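Local atomic coordinates of DNA ligase (Archaeoglobus fulgidus, PDB entry 3GDE), a protein that seals nicks in double-stranded DNA during replication, recombination and repair, at the expense of ATP. Residues A[501-511]-A[521-532]. Sequence-based numbering, arbitrary orientation.
Sequences YVFEVAYQEIQ and ALRFPRFVRLRD. With PO4 (phosphate ion), chain D.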
loop_
_atom_site.group_PDB
_atom_site.type_symbol
_atom_site.label_atom_id
_atom_site.label_comp_id
_atom_site.label_asym_id
_atom_site.label_seq_id
_atom_site.Cartn_x
_atom_site.Cartn_y
_atom_site.Cartn_z
ATOM N N TYR A 501 -9.595 -1.543 6.295
ATOM C CA TYR A 501 -9.467 -0.116 6.566
ATOM C C TYR A 501 -8.281 0.192 7.464
ATOM O O TYR A 501 -7.918 -0.600 8.335
ATOM C CB TYR A 501 -10.783 0.440 7.120
ATOM C CG TYR A 501 -11.919 0.347 6.118
ATOM C CD1 TYR A 501 -13.008 -0.502 6.344
ATOM C CD2 TYR A 501 -11.884 1.078 4.926
ATOM C CE1 TYR A 501 -14.042 -0.608 5.423
ATOM C CE2 TYR A 501 -12.914 0.986 3.987
ATOM C CZ TYR A 501 -13.994 0.139 4.243
ATOM O OH TYR A 501 -15.034 0.046 3.321
ATOM N N VAL A 502 -7.663 1.338 7.215
ATOM C CA VAL A 502 -6.491 1.768 7.965
ATOM C C VAL A 502 -6.808 3.092 8.680
ATOM O O VAL A 502 -7.318 4.028 8.060
ATOM C CB VAL A 502 -5.253 1.915 7.009
ATOM C CG1 VAL A 502 -4.092 2.630 7.693
ATOM C CG2 VAL A 502 -4.822 0.538 6.473
ATOM N N PHE A 503 -6.524 3.155 9.981
ATOM C CA PHE A 503 -6.683 4.399 10.750
ATOM C C PHE A 503 -5.329 5.061 10.945
ATOM O O PHE A 503 -4.339 4.371 11.173
ATOM C CB PHE A 503 -7.240 4.130 12.157
ATOM C CG PHE A 503 -8.697 3.764 12.207
ATOM C CD1 PHE A 503 -9.507 3.829 11.078
ATOM C CD2 PHE A 503 -9.268 3.370 13.422
ATOM C CE1 PHE A 503 -10.848 3.493 11.142
ATOM C CE2 PHE A 503 -10.617 3.040 13.504
ATOM C CZ PHE A 503 -11.410 3.095 12.362
ATOM N N GLU A 504 -5.280 6.389 10.868
ATOM C CA GLU A 504 -4.146 7.131 11.426
ATOM C C GLU A 504 -4.346 7.284 12.942
ATOM O O GLU A 504 -5.376 7.800 13.398
ATOM C CB GLU A 504 -3.966 8.496 10.764
ATOM C CG GLU A 504 -2.706 9.237 11.264
ATOM C CD GLU A 504 -2.468 10.576 10.601
ATOM O OE1 GLU A 504 -3.119 10.876 9.569
ATOM O OE2 GLU A 504 -1.601 11.335 11.111
ATOM N N VAL A 505 -3.352 6.834 13.704
ATOM C CA VAL A 505 -3.433 6.735 15.156
ATOM C C VAL A 505 -2.253 7.469 15.807
ATOM O O VAL A 505 -1.089 7.231 15.452
ATOM C CB VAL A 505 -3.422 5.253 15.613
ATOM C CG1 VAL A 505 -3.508 5.137 17.127
ATOM C CG2 VAL A 505 -4.561 4.477 14.966
ATOM N N ALA A 506 -2.570 8.358 16.754
ATOM C CA ALA A 506 -1.565 8.980 17.608
ATOM C C ALA A 506 -1.452 8.193 18.916
ATOM O O ALA A 506 -2.351 7.442 19.282
ATOM C CB ALA A 506 -1.927 10.437 17.888
ATOM N N TYR A 507 -0.351 8.382 19.630
ATOM C CA TYR A 507 -0.122 7.668 20.879
ATOM C C TYR A 507 0.811 8.479 21.775
ATOM O O TYR A 507 1.514 9.370 21.294
ATOM C CB TYR A 507 0.492 6.289 20.583
ATOM C CG TYR A 507 1.803 6.364 19.834
ATOM C CD1 TYR A 507 3.014 6.298 20.515
ATOM C CD2 TYR A 507 1.832 6.509 18.442
ATOM C CE1 TYR A 507 4.226 6.381 19.840
ATOM C CE2 TYR A 507 3.051 6.595 17.748
ATOM C CZ TYR A 507 4.242 6.529 18.459
ATOM O OH TYR A 507 5.458 6.605 17.797
ATOM N N GLN A 508 0.821 8.166 23.071
ATOM C CA GLN A 508 1.793 8.765 23.999
ATOM C C GLN A 508 3.091 7.959 24.051
ATOM O O GLN A 508 4.188 8.527 24.086
ATOM C CB GLN A 508 1.205 8.916 25.409
ATOM C CG GLN A 508 0.160 10.036 25.547
ATOM C CD GLN A 508 0.646 11.379 25.029
ATOM O OE1 GLN A 508 1.725 11.846 25.399
ATOM N NE2 GLN A 508 -0.145 12.001 24.156
ATOM N N GLU A 509 2.951 6.636 24.045
ATOM C CA GLU A 509 4.083 5.732 24.193
ATOM C C GLU A 509 3.809 4.362 23.569
ATOM O O GLU A 509 2.672 3.906 23.536
ATOM C CB GLU A 509 4.424 5.575 25.680
ATOM C CG GLU A 509 5.792 4.955 25.938
ATOM C CD GLU A 509 6.133 4.816 27.422
ATOM O OE1 GLU A 509 5.211 4.648 28.269
ATOM O OE2 GLU A 509 7.348 4.866 27.731
ATOM N N ILE A 510 4.856 3.731 23.050
ATOM C CA ILE A 510 4.824 2.304 22.731
ATOM C C ILE A 510 5.527 1.574 23.883
ATOM O O ILE A 510 6.676 1.881 24.196
ATOM C CB ILE A 510 5.530 1.968 21.380
ATOM C CG1 ILE A 510 4.883 2.726 20.218
ATOM C CG2 ILE A 510 5.485 0.463 21.107
ATOM C CD1 ILE A 510 5.793 2.905 19.007
ATOM N N GLN A 511 4.830 0.642 24.530
ATOM C CA GLN A 511 5.469 -0.218 25.532
ATOM C C GLN A 511 5.688 -1.622 24.977
ATOM O O GLN A 511 4.961 -2.061 24.087
ATOM C CB GLN A 511 4.638 -0.351 26.816
ATOM C CG GLN A 511 3.497 0.633 27.040
ATOM C CD GLN A 511 2.478 0.112 28.068
ATOM O OE1 GLN A 511 1.811 0.894 28.757
ATOM N NE2 GLN A 511 2.359 -1.217 28.171
ATOM N N ALA A 521 2.455 -2.648 22.841
ATOM C CA ALA A 521 1.150 -2.057 23.107
ATOM C C ALA A 521 1.240 -0.538 23.051
ATOM O O ALA A 521 2.202 0.058 23.550
ATOM C CB ALA A 521 0.624 -2.513 24.458
ATOM N N LEU A 522 0.242 0.087 22.436
ATOM C CA LEU A 522 0.159 1.541 22.432
ATOM C C LEU A 522 -0.445 2.035 23.747
ATOM O O LEU A 522 -1.485 1.531 24.206
ATOM C CB LEU A 522 -0.659 2.052 21.242
ATOM C CG LEU A 522 -0.213 1.681 19.822
ATOM C CD1 LEU A 522 -1.145 2.331 18.813
ATOM C CD2 LEU A 522 1.229 2.089 19.552
ATOM N N ARG A 523 0.238 3.007 24.351
ATOM C CA ARG A 523 -0.231 3.702 25.543
ATOM C C ARG A 523 -0.912 4.999 25.088
ATOM O O ARG A 523 -0.314 5.816 24.388
ATOM C CB ARG A 523 0.957 3.973 26.473
ATOM C CG ARG A 523 0.648 4.665 27.793
ATOM C CD ARG A 523 0.323 3.676 28.933
ATOM N NE ARG A 523 -0.084 4.378 30.151
ATOM C CZ ARG A 523 -0.913 3.901 31.080
ATOM N NH1 ARG A 523 -1.458 2.693 30.960
ATOM N NH2 ARG A 523 -1.209 4.651 32.144
ATOM N N PHE A 524 -2.178 5.152 25.464
ATOM C CA PHE A 524 -3.028 6.291 25.065
ATOM C C PHE A 524 -3.143 6.515 23.553
ATOM O O PHE A 524 -2.883 7.622 23.064
ATOM C CB PHE A 524 -2.653 7.589 25.816
ATOM C CG PHE A 524 -2.592 7.417 27.304
ATOM C CD1 PHE A 524 -1.379 7.482 27.973
ATOM C CD2 PHE A 524 -3.741 7.143 28.031
ATOM C CE1 PHE A 524 -1.316 7.297 29.359
ATOM C CE2 PHE A 524 -3.684 6.957 29.410
ATOM C CZ PHE A 524 -2.470 7.038 30.070
ATOM N N PRO A 525 -3.583 5.474 22.813
ATOM C CA PRO A 525 -3.815 5.633 21.383
ATOM C C PRO A 525 -5.003 6.570 21.163
ATOM O O PRO A 525 -5.938 6.597 21.965
ATOM C CB PRO A 525 -4.146 4.209 20.920
ATOM C CG PRO A 525 -4.714 3.556 22.118
ATOM C CD PRO A 525 -3.939 4.116 23.275
ATOM N N ARG A 526 -4.956 7.352 20.094
ATOM C CA ARG A 526 -5.990 8.344 19.862
ATOM C C ARG A 526 -6.223 8.434 18.372
ATOM O O ARG A 526 -5.279 8.574 17.603
ATOM C CB ARG A 526 -5.581 9.713 20.458
ATOM C CG ARG A 526 -6.564 10.864 20.194
ATOM C CD ARG A 526 -6.225 12.132 21.021
ATOM N NE ARG A 526 -6.654 11.985 22.413
ATOM C CZ ARG A 526 -7.880 12.252 22.855
ATOM N NH1 ARG A 526 -8.813 12.704 22.019
ATOM N NH2 ARG A 526 -8.180 12.058 24.137
ATOM N N PHE A 527 -7.490 8.357 17.975
ATOM C CA PHE A 527 -7.872 8.378 16.573
ATOM C C PHE A 527 -7.653 9.762 15.983
ATOM O O PHE A 527 -8.114 10.756 16.535
ATOM C CB PHE A 527 -9.331 7.935 16.426
ATOM C CG PHE A 527 -9.858 7.961 14.998
ATOM C CD1 PHE A 527 -9.526 6.947 14.089
ATOM C CD2 PHE A 527 -10.721 8.974 14.581
ATOM C CE1 PHE A 527 -10.019 6.971 12.783
ATOM C CE2 PHE A 527 -11.228 8.999 13.273
ATOM C CZ PHE A 527 -10.883 7.990 12.380
ATOM N N VAL A 528 -6.928 9.813 14.869
ATOM C CA VAL A 528 -6.737 11.045 14.114
ATOM C C VAL A 528 -7.722 11.100 12.931
ATOM O O VAL A 528 -8.566 11.995 12.867
ATOM C CB VAL A 528 -5.266 11.196 13.647
ATOM C CG1 VAL A 528 -5.044 12.543 12.971
ATOM C CG2 VAL A 528 -4.304 11.032 14.840
ATOM N N ARG A 529 -7.614 10.133 12.011
ATOM C CA ARG A 529 -8.535 9.997 10.881
ATOM C C ARG A 529 -8.449 8.631 10.195
ATOM O O ARG A 529 -7.462 7.898 10.345
ATOM C CB ARG A 529 -8.282 11.088 9.840
ATOM C CG ARG A 529 -6.920 11.017 9.176
ATOM C CD ARG A 529 -6.678 12.282 8.374
ATOM N NE ARG A 529 -5.428 12.900 8.795
ATOM C CZ ARG A 529 -5.325 13.955 9.601
ATOM N NH1 ARG A 529 -6.393 14.578 10.077
ATOM N NH2 ARG A 529 -4.127 14.397 9.915
ATOM N N LEU A 530 -9.484 8.323 9.413
ATOM C CA LEU A 530 -9.486 7.169 8.528
ATOM C C LEU A 530 -8.550 7.451 7.355
ATOM O O LEU A 530 -8.624 8.510 6.755
ATOM C CB LEU A 530 -10.914 6.912 8.008
ATOM C CG LEU A 530 -11.202 5.828 6.958
ATOM C CD1 LEU A 530 -11.071 4.404 7.529
ATOM C CD2 LEU A 530 -12.595 6.037 6.395
ATOM N N ARG A 531 -7.676 6.505 7.022
ATOM C CA ARG A 531 -6.801 6.694 5.867
ATOM C C ARG A 531 -7.240 5.859 4.659
ATOM O O ARG A 531 -6.824 4.718 4.480
ATOM C CB ARG A 531 -5.325 6.477 6.235
ATOM C CG ARG A 531 -4.808 7.468 7.292
ATOM C CD ARG A 531 -4.757 8.921 6.766
ATOM N NE ARG A 531 -3.758 9.069 5.710
ATOM C CZ ARG A 531 -2.480 9.392 5.908
ATOM N NH1 ARG A 531 -2.025 9.653 7.133
ATOM N NH2 ARG A 531 -1.665 9.479 4.866
ATOM N N ASP A 532 -8.100 6.452 3.837
ATOM C CA ASP A 532 -8.535 5.821 2.586
ATOM C C ASP A 532 -7.401 5.714 1.572
ATOM O O ASP A 532 -7.422 4.834 0.714
ATOM C CB ASP A 532 -9.712 6.585 1.966
ATOM C CG ASP A 532 -11.025 6.299 2.674
ATOM O OD1 ASP A 532 -11.198 5.162 3.180
ATOM O OD2 ASP A 532 -11.889 7.212 2.707
HETATM P P PO4 D . 1.748 9.666 6.514
HETATM O O1 PO4 D . 1.086 10.152 5.247
HETATM O O2 PO4 D . 2.890 10.594 6.868
HETATM O O3 PO4 D . 0.746 9.683 7.648
HETATM O O4 PO4 D . 2.277 8.265 6.295
HETATM O O HOH W 1 -8.335 2.546 4.639
#
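From R531 N to V502 O (2.7 Å) at one end and from A521 N to Q511 O at the other, backbone hydrogen bonds tie 501-511 to 521-532 as a long antiparallel hairpin, an example of how classic beta bulges let paired strands keep bonding through a change of register. V528 and R529 together face E504, V528 N binding E504 O while E504 N binds R529 O; at the second bulge R523 O takes Q508 N (2.9 Å) and, weakly, E509 N. A water adds a bridge between V502 N and R531 O.

On the face bearing F503, V505, F527 and L530, the edge of F527 stands on the face of F503 in a T-shaped pair, planes at 74°, with F527 CE1 over the ring centre, 3.5 Å from F503 CG. L530 CD1 meets the same F503 ring at its edge. Farther along, L522 spreads its methyls between two partners, CD1 to V505 CG1 and CD2 to I510 CG1 (3.8 Å).

The opposite face carries charge. E504 is fully extended (chi1 -175°), which carries OE1 into a salt-bridge network, with R531 NH1 at 2.9 Å, approaching from above the carboxylate plane, and, through a weak bond of 3.2 Å, R529 NE; T427 holds OE2. Bends at chi2 and chi3 bring R531 across E504, its guanidinium turned 60° from the carboxylate, and its NH1 and NH2 grip separate oxygens of a phosphate ion, probably from the crystallisation liquor, NH2 to O1 at 2.9 Å and almost straight. D533 also pairs with R531, probably helping to fix the guanidinium.

Within the C-terminal OB-fold domain, strand 502-506 lies between 526-530 and 428-437. Helix 473-483 packs on F503 and L530, whereas helix 313-321 of the adenylation domain meets E504, R529 and R531, consistent with the closed conformation.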